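Molybdopterin biosynthesis moeA protein (Pyrococcus horikoshii, PDB 1WU2) probably helps insert molybdenum into molybdopterin during biosynthesis of the molybdenum cofactor. Local coordinates at residues A57-A62 and K102-T107; R64-F69 and G112-I117. All coordinates share one frame; numbering follows the deposited sequence.

Contact 1. Residues A57-A62 and K102-T107; sequences AVDGYA and KVLTGT
Asp59 and Thr105 meet with their side chains at about a right angle, and one carboxylate oxygen, Asp59 OD2, takes both bonds from Thr105. It accepts from Thr105 OG1 at 2.7 Å and from Thr105 N at 3.0 Å, the two donors arriving on its anti side but from opposite faces of the carboxylate plane. Aspartate suits the place because its short side chain ends in an acceptor that two donors can share; with CG beside its own backbone N (chi1 -55°), the carboxylate is set toward Thr105, just beyond the last bridged pair. A water bridges Thr105 OG1 to the carbonyl of Ala57. Farther along, Gly60 and Val103 form an antiparallel hydrogen-bonded pair, Val103 N to Gly60 O being 2.9 Å. At the next, non-hydrogen-bonded pair, the Lys102 chain runs obliquely alongside the CD1-CE1 side of the Tyr61 ring to the hydroxyl, Lys102 CB lying 3.6 Å from Tyr61 CE1 and Lys102 CE 3.6 Å from Tyr61 OH. The methylenes give the buried tyrosine an apolar partner, while the amine bends away (chi4 -73°) to a hydrogen bond with Gln119. By taking a backbone N-H and a hydroxyl together, the Asp59 carboxylate continues the link between the segments past Gly60 and Val103.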
loop_
_atom_site.group_PDB
_atom_site.type_symbol
_atom_site.label_atom_id
_atom_site.label_comp_id
_atom_site.label_asym_id
_atom_site.label_seq_id
_atom_site.Cartn_x
_atom_site.Cartn_y
_atom_site.Cartn_z
ATOM N N ALA A 57 -20.884 -19.052 -25.015
ATOM C CA ALA A 57 -20.252 -19.263 -23.711
ATOM C C ALA A 57 -20.230 -20.741 -23.332
ATOM O O ALA A 57 -19.649 -21.116 -22.316
ATOM C CB ALA A 57 -20.984 -18.463 -22.641
ATOM N N VAL A 58 -20.867 -21.570 -24.154
ATOM C CA VAL A 58 -20.995 -22.996 -23.891
ATOM C C VAL A 58 -21.087 -23.783 -25.207
ATOM O O VAL A 58 -21.464 -23.231 -26.244
ATOM C CB VAL A 58 -22.252 -23.255 -23.009
ATOM C CG1 VAL A 58 -23.543 -23.161 -23.830
ATOM C CG2 VAL A 58 -22.153 -24.586 -22.296
ATOM N N ASP A 59 -20.731 -25.065 -25.164
ATOM C CA ASP A 59 -20.955 -25.963 -26.297
ATOM C C ASP A 59 -22.448 -26.227 -26.364
ATOM O O ASP A 59 -23.011 -26.793 -25.429
ATOM C CB ASP A 59 -20.220 -27.298 -26.123
ATOM C CG ASP A 59 -18.734 -27.128 -25.875
ATOM O OD1 ASP A 59 -18.052 -28.149 -25.658
ATOM O OD2 ASP A 59 -18.161 -26.023 -25.868
ATOM N N GLY A 60 -23.095 -25.809 -27.448
ATOM C CA GLY A 60 -24.533 -25.971 -27.563
ATOM C C GLY A 60 -25.097 -25.782 -28.956
ATOM O O GLY A 60 -24.439 -26.100 -29.936
ATOM N N TYR A 61 -26.328 -25.280 -29.027
ATOM C CA TYR A 61 -27.011 -25.024 -30.290
ATOM C C TYR A 61 -27.497 -23.577 -30.336
ATOM O O TYR A 61 -28.258 -23.146 -29.472
ATOM C CB TYR A 61 -28.199 -25.974 -30.451
ATOM C CG TYR A 61 -27.800 -27.429 -30.539
ATOM C CD1 TYR A 61 -27.404 -27.990 -31.749
ATOM C CD2 TYR A 61 -27.809 -28.241 -29.410
ATOM C CE1 TYR A 61 -27.029 -29.325 -31.833
ATOM C CE2 TYR A 61 -27.439 -29.574 -29.482
ATOM C CZ TYR A 61 -27.050 -30.111 -30.697
ATOM O OH TYR A 61 -26.680 -31.433 -30.773
ATOM N N ALA A 62 -27.051 -22.832 -31.343
ATOM C CA ALA A 62 -27.484 -21.457 -31.539
ATOM C C ALA A 62 -28.906 -21.433 -32.102
ATOM O O ALA A 62 -29.137 -21.833 -33.239
ATOM C CB ALA A 62 -26.522 -20.733 -32.471
ATOM N N LYS A 102 -25.354 -26.256 -34.200
ATOM C CA LYS A 102 -24.387 -26.705 -33.200
ATOM C C LYS A 102 -23.106 -25.876 -33.246
ATOM O O LYS A 102 -22.481 -25.749 -34.297
ATOM C CB LYS A 102 -24.042 -28.183 -33.403
ATOM C CG LYS A 102 -23.372 -28.833 -32.200
ATOM C CD LYS A 102 -23.296 -30.348 -32.359
ATOM C CE LYS A 102 -23.127 -31.050 -31.022
ATOM N NZ LYS A 102 -21.758 -30.869 -30.485
ATOM N N VAL A 103 -22.739 -25.303 -32.103
ATOM C CA VAL A 103 -21.489 -24.566 -31.958
ATOM C C VAL A 103 -20.688 -25.068 -30.759
ATOM O O VAL A 103 -21.189 -25.826 -29.934
ATOM C CB VAL A 103 -21.740 -23.047 -31.801
ATOM C CG1 VAL A 103 -22.276 -22.462 -33.095
ATOM C CG2 VAL A 103 -22.693 -22.748 -30.632
ATOM N N LEU A 104 -19.429 -24.650 -30.686
ATOM C CA LEU A 104 -18.591 -24.874 -29.512
ATOM C C LEU A 104 -18.378 -23.545 -28.797
ATOM O O LEU A 104 -18.714 -22.489 -29.331
ATOM C CB LEU A 104 -17.245 -25.470 -29.922
ATOM C CG LEU A 104 -17.305 -26.883 -30.515
ATOM C CD1 LEU A 104 -16.033 -27.196 -31.296
ATOM C CD2 LEU A 104 -17.533 -27.923 -29.426
ATOM N N THR A 105 -17.825 -23.605 -27.588
ATOM C CA THR A 105 -17.492 -22.406 -26.821
ATOM C C THR A 105 -16.431 -21.614 -27.573
ATOM O O THR A 105 -15.453 -22.185 -28.046
ATOM C CB THR A 105 -16.955 -22.784 -25.425
ATOM O OG1 THR A 105 -17.917 -23.580 -24.721
ATOM C CG2 THR A 105 -16.785 -21.546 -24.543
ATOM N N GLY A 106 -16.632 -20.303 -27.685
ATOM C CA GLY A 106 -15.737 -19.438 -28.433
ATOM C C GLY A 106 -16.230 -19.120 -29.838
ATOM O O GLY A 106 -15.846 -18.105 -30.416
ATOM N N THR A 107 -17.077 -19.985 -30.391
ATOM C CA THR A 107 -17.562 -19.824 -31.762
ATOM C C THR A 107 -18.463 -18.597 -31.882
ATOM O O THR A 107 -19.298 -18.346 -31.016
ATOM C CB THR A 107 -18.341 -21.074 -32.214
ATOM O OG1 THR A 107 -17.556 -22.250 -31.991
ATOM C CG2 THR A 107 -18.570 -21.069 -33.720
HETATM O O HOH W 1 -17.693 -23.096 -21.670
#

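Contact 2. Residues R64-F69 and G112-I117; sequences RAEDTF and GANAVI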
loop_
_atom_site.group_PDB
_atom_site.type_symbol
_atom_site.label_atom_id
_atom_site.label_comp_id
_atom_site.label_asym_id
_atom_site.label_seq_id
_atom_site.Cartn_x
_atom_site.Cartn_y
_atom_site.Cartn_z
ATOM N N ARG A 64 -33.129 -19.437 -31.858
ATOM C CA ARG A 64 -33.870 -18.217 -31.584
ATOM C C ARG A 64 -34.523 -18.399 -30.224
ATOM O O ARG A 64 -35.225 -19.385 -30.003
ATOM C CB ARG A 64 -34.951 -17.977 -32.639
ATOM C CG ARG A 64 -34.493 -18.149 -34.079
ATOM C CD ARG A 64 -33.822 -16.921 -34.641
ATOM N NE ARG A 64 -34.794 -15.863 -34.925
ATOM C CZ ARG A 64 -35.186 -15.482 -36.142
ATOM N NH1 ARG A 64 -34.696 -16.056 -37.238
ATOM N NH2 ARG A 64 -36.079 -14.507 -36.266
ATOM N N ALA A 65 -34.275 -17.467 -29.310
ATOM C CA ALA A 65 -34.931 -17.469 -28.005
ATOM C C ALA A 65 -36.448 -17.412 -28.175
ATOM O O ALA A 65 -37.185 -18.066 -27.442
ATOM C CB ALA A 65 -34.446 -16.287 -27.169
ATOM N N GLU A 66 -36.893 -16.645 -29.169
ATOM C CA GLU A 66 -38.316 -16.435 -29.446
ATOM C C GLU A 66 -39.063 -17.740 -29.745
ATOM O O GLU A 66 -40.243 -17.869 -29.426
ATOM C CB GLU A 66 -38.487 -15.469 -30.630
ATOM C CG GLU A 66 -38.137 -14.012 -30.329
ATOM C CD GLU A 66 -36.639 -13.751 -30.252
ATOM O OE1 GLU A 66 -35.895 -14.192 -31.162
ATOM O OE2 GLU A 66 -36.202 -13.103 -29.277
ATOM N N ASP A 67 -38.366 -18.699 -30.354
ATOM C CA ASP A 67 -38.965 -19.969 -30.770
ATOM C C ASP A 67 -39.341 -20.917 -29.629
ATOM O O ASP A 67 -40.016 -21.919 -29.864
ATOM C CB ASP A 67 -38.004 -20.712 -31.708
ATOM C CG ASP A 67 -37.903 -20.064 -33.076
ATOM O OD1 ASP A 67 -38.744 -19.200 -33.406
ATOM O OD2 ASP A 67 -37.001 -20.357 -33.886
ATOM N N THR A 68 -38.904 -20.616 -28.408
ATOM C CA THR A 68 -39.068 -21.531 -27.279
ATOM C C THR A 68 -39.865 -20.922 -26.121
ATOM O O THR A 68 -39.867 -21.470 -25.021
ATOM C CB THR A 68 -37.679 -21.975 -26.772
ATOM O OG1 THR A 68 -36.968 -20.847 -26.250
ATOM C CG2 THR A 68 -36.798 -22.460 -27.920
ATOM N N PHE A 69 -40.546 -19.804 -26.363
ATOM C CA PHE A 69 -41.294 -19.121 -25.304
ATOM C C PHE A 69 -42.489 -19.942 -24.807
ATOM O O PHE A 69 -42.895 -19.810 -23.652
ATOM C CB PHE A 69 -41.763 -17.736 -25.780
ATOM C CG PHE A 69 -40.666 -16.691 -25.829
ATOM C CD1 PHE A 69 -39.351 -16.987 -25.472
ATOM C CD2 PHE A 69 -40.963 -15.397 -26.239
ATOM C CE1 PHE A 69 -38.363 -16.011 -25.523
ATOM C CE2 PHE A 69 -39.977 -14.419 -26.293
ATOM C CZ PHE A 69 -38.676 -14.728 -25.934
ATOM N N GLY A 112 -28.661 -14.724 -37.433
ATOM C CA GLY A 112 -29.976 -15.258 -37.133
ATOM C C GLY A 112 -30.173 -15.620 -35.671
ATOM O O GLY A 112 -31.252 -15.401 -35.126
ATOM N N ALA A 113 -29.141 -16.178 -35.039
ATOM C CA ALA A 113 -29.246 -16.643 -33.655
ATOM C C ALA A 113 -29.065 -15.513 -32.646
ATOM O O ALA A 113 -28.230 -14.627 -32.830
ATOM C CB ALA A 113 -28.234 -17.744 -33.388
ATOM N N ASN A 114 -29.867 -15.554 -31.584
ATOM C CA ASN A 114 -29.718 -14.635 -30.457
ATOM C C ASN A 114 -29.602 -15.356 -29.108
ATOM O O ASN A 114 -29.664 -14.720 -28.059
ATOM C CB ASN A 114 -30.860 -13.602 -30.440
ATOM C CG ASN A 114 -32.222 -14.220 -30.152
ATOM O OD1 ASN A 114 -32.380 -15.434 -30.166
ATOM N ND2 ASN A 114 -33.213 -13.373 -29.897
ATOM N N ALA A 115 -29.412 -16.675 -29.143
ATOM C CA ALA A 115 -29.227 -17.468 -27.926
ATOM C C ALA A 115 -28.533 -18.802 -28.203
ATOM O O ALA A 115 -28.470 -19.257 -29.341
ATOM C CB ALA A 115 -30.569 -17.707 -27.247
ATOM N N VAL A 116 -28.006 -19.413 -27.145
ATOM C CA VAL A 116 -27.397 -20.739 -27.221
ATOM C C VAL A 116 -27.867 -21.600 -26.044
ATOM O O VAL A 116 -27.850 -21.162 -24.894
ATOM C CB VAL A 116 -25.850 -20.668 -27.232
ATOM C CG1 VAL A 116 -25.245 -22.066 -27.358
ATOM C CG2 VAL A 116 -25.354 -19.777 -28.371
ATOM N N ILE A 117 -28.291 -22.823 -26.353
ATOM C CA ILE A 117 -28.749 -23.783 -25.349
ATOM C C ILE A 117 -27.681 -24.852 -25.154
ATOM O O ILE A 117 -27.132 -25.370 -26.119
ATOM C CB ILE A 117 -30.113 -24.426 -25.760
ATOM C CG1 ILE A 117 -30.605 -25.411 -24.688
ATOM C CG2 ILE A 117 -30.022 -25.151 -27.119
ATOM C CD1 ILE A 117 -31.563 -24.814 -23.692
#
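Asn114 OD1 takes the backbone N-H of Ala65 at 2.9 Å, and it does so from a classic beta bulge, in which Asn114 and Ala115 both face Ile63 of strand 60-63; Ala65 leads into the short 3-10 turn that follows that strand. The bond lies in the carbonyl plane and on a lone pair, with a nearly straight angle of 172° at the hydrogen. Asparagine suits this spot because its short side chain offers an acceptor and a donor together, and its amide serves two neighbouring residues at once; CG sits between the backbone N and the carbonyl carbon (chi1 67°), which turns the amide toward the turn.

The buried, close-packed part is Ala65 against Ala115, CB to CB 4.1 Å. Alanine fits both places because each CB points toward the opposing segment and the CA atoms of the two residues are 5.7 Å apart. Val135 touches Ala115 as well.

Toward solvent the grip is looser. At one margin Arg64 is bent at chi2 and chi3, which brings CD to the exposed Gly112, while NH1 goes on to the carbonyl of Val95. Gly112 has a positive phi, which glycine adopts readily. At the other margin Glu66 is exposed, and its chain bends at chi2 to bring the carboxylate to Asn114 ND2. The bond to OE1 is weak. The one to Glu66 OE2 uses that oxygen's syn lone pair, Asn114 ND2 to Glu66 OE2 being 3.1 Å, with OE2 only 1° out of the amide plane of Asn114.

How the contacts relate
Contacts 1 and 2 lie about 13 Å apart, centre to centre, on one mixed sheet in the MoeA N-terminal region, their centres about 40 and 44 Å from the centre of the chain. Strand 60-63 is the common element: it runs between strands 99-103 and 115-118, antiparallel to both. Along the chain the segments alternate, 57-62, 64-69, 102-107 and then 112-117, so the two contacts interlock. They also touch directly: Tyr61 N lies 3.0 Å from Ile117 O, a probable hydrogen bond, and Ala62 CB packs 3.6 Å from Ala113 CB. Strand 60-63, next to the sheet's outermost strand 115-118, is thus paired along both edges, one neighbour in each contact.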